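Local coordinates for kinase-associated protein B (Bacillus cereus, PDB 1Y71), which is of unknown function but probably associates with a kinase, and pairs an SH3-like beta domain with two C-terminal helices, at residues L40-H45 and P89-S94; K44-G49 and R65-F70. All coordinates share one frame; numbering follows the deposited sequence.

How the interactions relate
Interaction 1 holds the end of strand 34-42, and interaction 2 starts in the loop just after it; Lys44 and His45 are the two residues they share. Interaction 1 packs that strand end against the start of helix 91-104; interaction 2, about 11 Å away centre to centre, pairs the outgoing loop 44-49 with the returning loop 65-70 before strand 73-77. They also touch directly, where the Tyr91 side chain of interaction 1 meets the returning loop at Leu68. His45, which reaches Ala67 in interaction 2, also packs on Leu95 and Leu99 of helix 91-104. Sheet, returning loop and helices are thereby joined around one strand end.

Interaction 1 of 2, residues L40-H45 and P89-S94; sequences LAVLKH and PDYTES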
loop_
_atom_site.group_PDB
_atom_site.type_symbol
_atom_site.label_atom_id
_atom_site.label_comp_id
_atom_site.label_asym_id
_atom_site.label_seq_id
_atom_site.Cartn_x
_atom_site.Cartn_y
_atom_site.Cartn_z
ATOM N N LEU B 40 2.845 -0.372 7.025
ATOM C CA LEU B 40 2.812 -0.157 5.570
ATOM C C LEU B 40 2.348 1.232 5.129
ATOM O O LEU B 40 2.711 1.708 4.034
ATOM C CB LEU B 40 1.941 -1.223 4.899
ATOM C CG LEU B 40 2.395 -2.659 5.122
ATOM C CD1 LEU B 40 1.312 -3.650 4.623
ATOM C CD2 LEU B 40 3.794 -2.994 4.497
ATOM N N ALA B 41 1.494 1.856 5.947
ATOM C CA ALA B 41 0.948 3.161 5.621
ATOM C C ALA B 41 0.531 3.874 6.890
ATOM O O ALA B 41 0.303 3.228 7.916
ATOM C CB ALA B 41 -0.230 3.037 4.680
ATOM N N VAL B 42 0.433 5.201 6.799
ATOM C CA VAL B 42 -0.022 6.046 7.896
ATOM C C VAL B 42 -1.444 6.566 7.654
ATOM O O VAL B 42 -1.715 7.161 6.629
ATOM C CB VAL B 42 0.910 7.255 8.123
ATOM C CG1 VAL B 42 0.481 8.034 9.426
ATOM C CG2 VAL B 42 2.385 6.809 8.196
ATOM N N LEU B 43 -2.333 6.337 8.621
ATOM C CA LEU B 43 -3.694 6.888 8.605
ATOM C C LEU B 43 -3.830 8.138 9.479
ATOM O O LEU B 43 -4.585 9.075 9.142
ATOM C CB LEU B 43 -4.735 5.848 9.083
ATOM C CG LEU B 43 -5.067 4.673 8.179
ATOM C CD1 LEU B 43 -6.007 3.702 8.909
ATOM C CD2 LEU B 43 -5.646 5.110 6.830
ATOM N N LYS B 44 -3.127 8.146 10.606
ATOM C CA LYS B 44 -3.172 9.312 11.488
ATOM C C LYS B 44 -1.799 9.554 12.052
ATOM O O LYS B 44 -1.179 8.629 12.597
ATOM C CB LYS B 44 -4.209 9.129 12.613
ATOM C CG LYS B 44 -4.163 10.259 13.659
ATOM C CD LYS B 44 -4.979 9.858 14.873
ATOM C CE LYS B 44 -5.221 11.046 15.790
ATOM N NZ LYS B 44 -4.409 10.974 17.038
ATOM N N HIS B 45 -1.302 10.772 11.853
ATOM C CA HIS B 45 -0.001 11.165 12.375
ATOM C C HIS B 45 -0.153 11.408 13.871
ATOM O O HIS B 45 -1.196 11.927 14.315
ATOM C CB HIS B 45 0.568 12.380 11.613
ATOM C CG HIS B 45 2.027 12.610 11.858
ATOM N ND1 HIS B 45 2.495 13.297 12.961
ATOM C CD2 HIS B 45 3.122 12.230 11.157
ATOM C CE1 HIS B 45 3.815 13.349 12.917
ATOM N NE2 HIS B 45 4.223 12.695 11.842
ATOM N N PRO B 89 -2.554 2.413 0.969
ATOM C CA PRO B 89 -1.981 3.572 0.314
ATOM C C PRO B 89 -0.461 3.472 0.287
ATOM O O PRO B 89 0.113 2.732 1.069
ATOM C CB PRO B 89 -2.384 4.750 1.212
ATOM C CG PRO B 89 -2.756 4.183 2.493
ATOM C CD PRO B 89 -3.102 2.719 2.303
ATOM N N ASP B 90 0.157 4.228 -0.611
ATOM C CA ASP B 90 1.600 4.386 -0.631
ATOM C C ASP B 90 2.046 5.037 0.667
ATOM O O ASP B 90 1.447 6.048 1.089
ATOM C CB ASP B 90 2.005 5.296 -1.790
ATOM C CG ASP B 90 3.480 5.550 -1.814
ATOM O OD1 ASP B 90 3.954 6.658 -1.422
ATOM O OD2 ASP B 90 4.166 4.621 -2.253
ATOM N N TYR B 91 3.082 4.477 1.304
ATOM C CA TYR B 91 3.453 4.898 2.651
ATOM C C TYR B 91 3.719 6.409 2.607
ATOM O O TYR B 91 3.177 7.173 3.407
ATOM C CB TYR B 91 4.720 4.166 3.178
ATOM C CG TYR B 91 5.223 4.781 4.487
ATOM C CD1 TYR B 91 4.789 4.297 5.716
ATOM C CD2 TYR B 91 6.103 5.853 4.475
ATOM C CE1 TYR B 91 5.207 4.866 6.903
ATOM C CE2 TYR B 91 6.550 6.453 5.662
ATOM C CZ TYR B 91 6.106 5.956 6.864
ATOM O OH TYR B 91 6.542 6.557 8.019
ATOM N N THR B 92 4.576 6.843 1.689
ATOM C CA THR B 92 4.986 8.246 1.636
ATOM C C THR B 92 3.834 9.209 1.385
ATOM O O THR B 92 3.683 10.223 2.100
ATOM C CB THR B 92 6.145 8.435 0.605
ATOM O OG1 THR B 92 7.278 7.734 1.109
ATOM C CG2 THR B 92 6.506 9.915 0.393
ATOM N N GLU B 93 2.986 8.884 0.409
ATOM C CA GLU B 93 1.819 9.711 0.180
ATOM C C GLU B 93 0.843 9.710 1.386
ATOM O O GLU B 93 0.228 10.746 1.686
ATOM C CB GLU B 93 1.105 9.318 -1.102
ATOM C CG GLU B 93 0.506 10.522 -1.853
ATOM C CD GLU B 93 1.523 11.635 -2.244
ATOM O OE1 GLU B 93 2.727 11.342 -2.512
ATOM O OE2 GLU B 93 1.101 12.813 -2.293
ATOM N N SER B 94 0.703 8.566 2.053
ATOM C CA SER B 94 -0.178 8.487 3.223
ATOM C C SER B 94 0.350 9.384 4.364
ATOM O O SER B 94 -0.431 10.040 5.086
ATOM C CB SER B 94 -0.359 7.028 3.699
ATOM O OG SER B 94 0.818 6.516 4.313
HETATM O O HOH W 1 3.117 1.356 1.307
HETATM O O HOH W 2 -2.964 8.970 5.173
#
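Tyr91, in the first turn of helix 91-104, lies against the end of strand 34-42, and its side chain meets that strand from CB to the far end of the ring. CB is 3.3 Å from Leu40 O, and CG is still 4.0 Å from that oxygen. CD1 stays near the same peptide, whose carbonyl carbon sits in the ring plane at the edge. CE1 then reaches Val42 CG2 at 3.7 Å, CZ follows it onto the same methyl at 4.0 Å, and OH lies just beyond, hydrogen-bonded to Leu68 O of the returning loop. With CG anti to the backbone N (chi1 171°), the ring is sent past Leu40 O, its CE1 side meeting Val42 CG2 at a slant.

One turn later, Ser94 makes the direct polar link. Its OG accepts a nearly straight hydrogen bond from Val42 N (2.8 Å, 169°) and donates to Tyr91 O in its own helix (2.6 Å), so the buried hydroxyl is gripped from both sides of the contact. Water 2 adds a bridge by donating to both Val42 O and Ser94 O. Ahead of the helix, Pro89 CG packs on Ala41 CB at 3.5 Å. Asp90 is the N-cap, its OD1 accepting from Glu93 N at 3.0 Å. Leu40 and Ala41 both face Ile24, forming a classic beta bulge. The contact thus joins a capped helix N-terminus to the bulged end of a strand in an antiparallel, SH3-like sheet.

Interaction 2 of 2, residues K44-G49 and R65-F70; sequences KHPVQG and RRALAF
Arg65 reaches across to loop 44-49 and binds two of its backbone carbonyls. NH1 donates to Gly49 O at 2.7 Å and to Val47 O at 2.9 Å, while NH2 adds a weak bond to Gly49 O. Gly49 O receives NH1 within its own carbonyl plane, whereas the donor to Val47 O is tilted 30° from that carbonyl's plane. These bonds grip the guanidinium edge-on, with both acceptors close to its plane, and limit its rotation. A bend at chi3 (-59°) turns the end of an otherwise extended chain toward the two carbonyls.

Further in, the aliphatic part of Arg65 crosses Pro46, with Arg65 CG 3.7 Å from Pro46 CB. The proline ring also rests near the backbone of the returning loop, its CG 3.7 Å from Arg65 O. Pro46 CD lies over one face of the His45 ring, offset toward the rim. That imidazole places CE1 3.5 Å from Arg65 O and CD2 3.9 Å from Ala67 CB. Its NE2 is hydrogen-bonded to the hydroxyl of Tyr128, which also pairs with Ala67 N and so ties both loops to the C-terminal end of the chain. Leu121 and Leu124 of helix 112-127 pack nearby. This is a pairing of two irregular loop segments, fastened by arginine-to-carbonyl bonds, between the SH3-like sheet and the C-terminal helices.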
loop_
_atom_site.group_PDB
_atom_site.type_symbol
_atom_site.label_atom_id
_atom_site.label_comp_id
_atom_site.label_asym_id
_atom_site.label_seq_id
_atom_site.Cartn_x
_atom_site.Cartn_y
_atom_site.Cartn_z
ATOM N N LYS B 44 -3.127 8.146 10.606
ATOM C CA LYS B 44 -3.172 9.312 11.488
ATOM C C LYS B 44 -1.799 9.554 12.052
ATOM O O LYS B 44 -1.179 8.629 12.597
ATOM C CB LYS B 44 -4.209 9.129 12.613
ATOM C CG LYS B 44 -4.163 10.259 13.659
ATOM C CD LYS B 44 -4.979 9.858 14.873
ATOM C CE LYS B 44 -5.221 11.046 15.790
ATOM N NZ LYS B 44 -4.409 10.974 17.038
ATOM N N HIS B 45 -1.302 10.772 11.853
ATOM C CA HIS B 45 -0.001 11.165 12.375
ATOM C C HIS B 45 -0.153 11.408 13.871
ATOM O O HIS B 45 -1.196 11.927 14.315
ATOM C CB HIS B 45 0.568 12.380 11.613
ATOM C CG HIS B 45 2.027 12.610 11.858
ATOM N ND1 HIS B 45 2.495 13.297 12.961
ATOM C CD2 HIS B 45 3.122 12.230 11.157
ATOM C CE1 HIS B 45 3.815 13.349 12.917
ATOM N NE2 HIS B 45 4.223 12.695 11.842
ATOM N N PRO B 46 0.830 10.951 14.666
ATOM C CA PRO B 46 0.680 11.065 16.121
ATOM C C PRO B 46 0.657 12.508 16.640
ATOM O O PRO B 46 1.193 13.438 16.005
ATOM C CB PRO B 46 1.929 10.373 16.662
ATOM C CG PRO B 46 2.922 10.460 15.523
ATOM C CD PRO B 46 2.066 10.219 14.312
ATOM N N VAL B 47 0.055 12.643 17.808
ATOM C CA VAL B 47 -0.058 13.917 18.495
ATOM C C VAL B 47 1.336 14.320 18.967
ATOM O O VAL B 47 2.152 13.463 19.301
ATOM C CB VAL B 47 -1.050 13.789 19.692
ATOM C CG1 VAL B 47 -1.375 15.151 20.281
ATOM C CG2 VAL B 47 -2.344 13.251 19.211
ATOM N N GLN B 48 1.610 15.621 18.984
ATOM C CA GLN B 48 2.908 16.127 19.427
ATOM C C GLN B 48 2.887 16.552 20.892
ATOM O O GLN B 48 1.824 16.776 21.471
ATOM C CB GLN B 48 3.317 17.320 18.554
ATOM C CG GLN B 48 3.321 16.999 17.057
ATOM C CD GLN B 48 4.202 15.814 16.719
ATOM O OE1 GLN B 48 3.714 14.727 16.379
ATOM N NE2 GLN B 48 5.507 16.009 16.812
ATOM N N GLY B 49 4.075 16.647 21.488
ATOM C CA GLY B 49 4.236 17.175 22.849
ATOM C C GLY B 49 4.545 16.050 23.819
ATOM O O GLY B 49 4.371 14.872 23.471
ATOM N N ARG B 65 7.285 14.118 17.803
ATOM C CA ARG B 65 6.964 12.704 17.855
ATOM C C ARG B 65 6.801 12.262 16.411
ATOM O O ARG B 65 5.850 12.678 15.744
ATOM C CB ARG B 65 5.696 12.494 18.676
ATOM C CG ARG B 65 5.075 11.087 18.561
ATOM C CD ARG B 65 4.105 10.815 19.707
ATOM N NE ARG B 65 4.757 10.919 21.018
ATOM C CZ ARG B 65 4.682 11.975 21.830
ATOM N NH1 ARG B 65 3.977 13.058 21.486
ATOM N NH2 ARG B 65 5.311 11.943 23.005
ATOM N N ARG B 66 7.739 11.449 15.927
ATOM C CA ARG B 66 7.678 10.897 14.557
ATOM C C ARG B 66 6.681 9.736 14.391
ATOM O O ARG B 66 6.517 8.919 15.285
ATOM C CB ARG B 66 9.077 10.394 14.113
ATOM C CG ARG B 66 10.065 11.450 13.716
ATOM C CD ARG B 66 11.430 10.808 13.350
ATOM N NE ARG B 66 12.197 11.741 12.537
ATOM C CZ ARG B 66 12.600 11.532 11.291
ATOM N NH1 ARG B 66 12.342 10.395 10.657
ATOM N NH2 ARG B 66 13.282 12.490 10.679
ATOM N N ALA B 67 6.045 9.653 13.218
ATOM C CA ALA B 67 5.310 8.454 12.806
ATOM C C ALA B 67 6.224 7.241 12.763
ATOM O O ALA B 67 7.445 7.385 12.563
ATOM C CB ALA B 67 4.648 8.663 11.415
ATOM N N LEU B 68 5.668 6.050 12.956
ATOM C CA LEU B 68 6.419 4.841 12.664
ATOM C C LEU B 68 6.860 4.855 11.187
ATOM O O LEU B 68 6.133 5.352 10.295
ATOM C CB LEU B 68 5.582 3.611 12.945
ATOM C CG LEU B 68 5.109 3.469 14.397
ATOM C CD1 LEU B 68 4.135 2.280 14.531
ATOM C CD2 LEU B 68 6.330 3.342 15.351
ATOM N N ALA B 69 8.035 4.299 10.937
ATOM C CA ALA B 69 8.634 4.312 9.600
ATOM C C ALA B 69 8.091 3.168 8.759
ATOM O O ALA B 69 7.557 2.219 9.298
ATOM C CB ALA B 69 10.159 4.229 9.702
ATOM N N PHE B 70 8.276 3.261 7.431
ATOM C CA PHE B 70 7.859 2.213 6.513
ATOM C C PHE B 70 8.535 0.881 6.853
ATOM O O PHE B 70 9.770 0.794 6.990
ATOM C CB PHE B 70 8.085 2.641 5.023
ATOM C CG PHE B 70 7.670 1.593 4.049
ATOM C CD1 PHE B 70 6.354 1.131 4.033
ATOM C CD2 PHE B 70 8.611 0.992 3.206
ATOM C CE1 PHE B 70 5.954 0.116 3.140
ATOM C CE2 PHE B 70 8.215 -0.008 2.324
ATOM C CZ PHE B 70 6.891 -0.457 2.310
#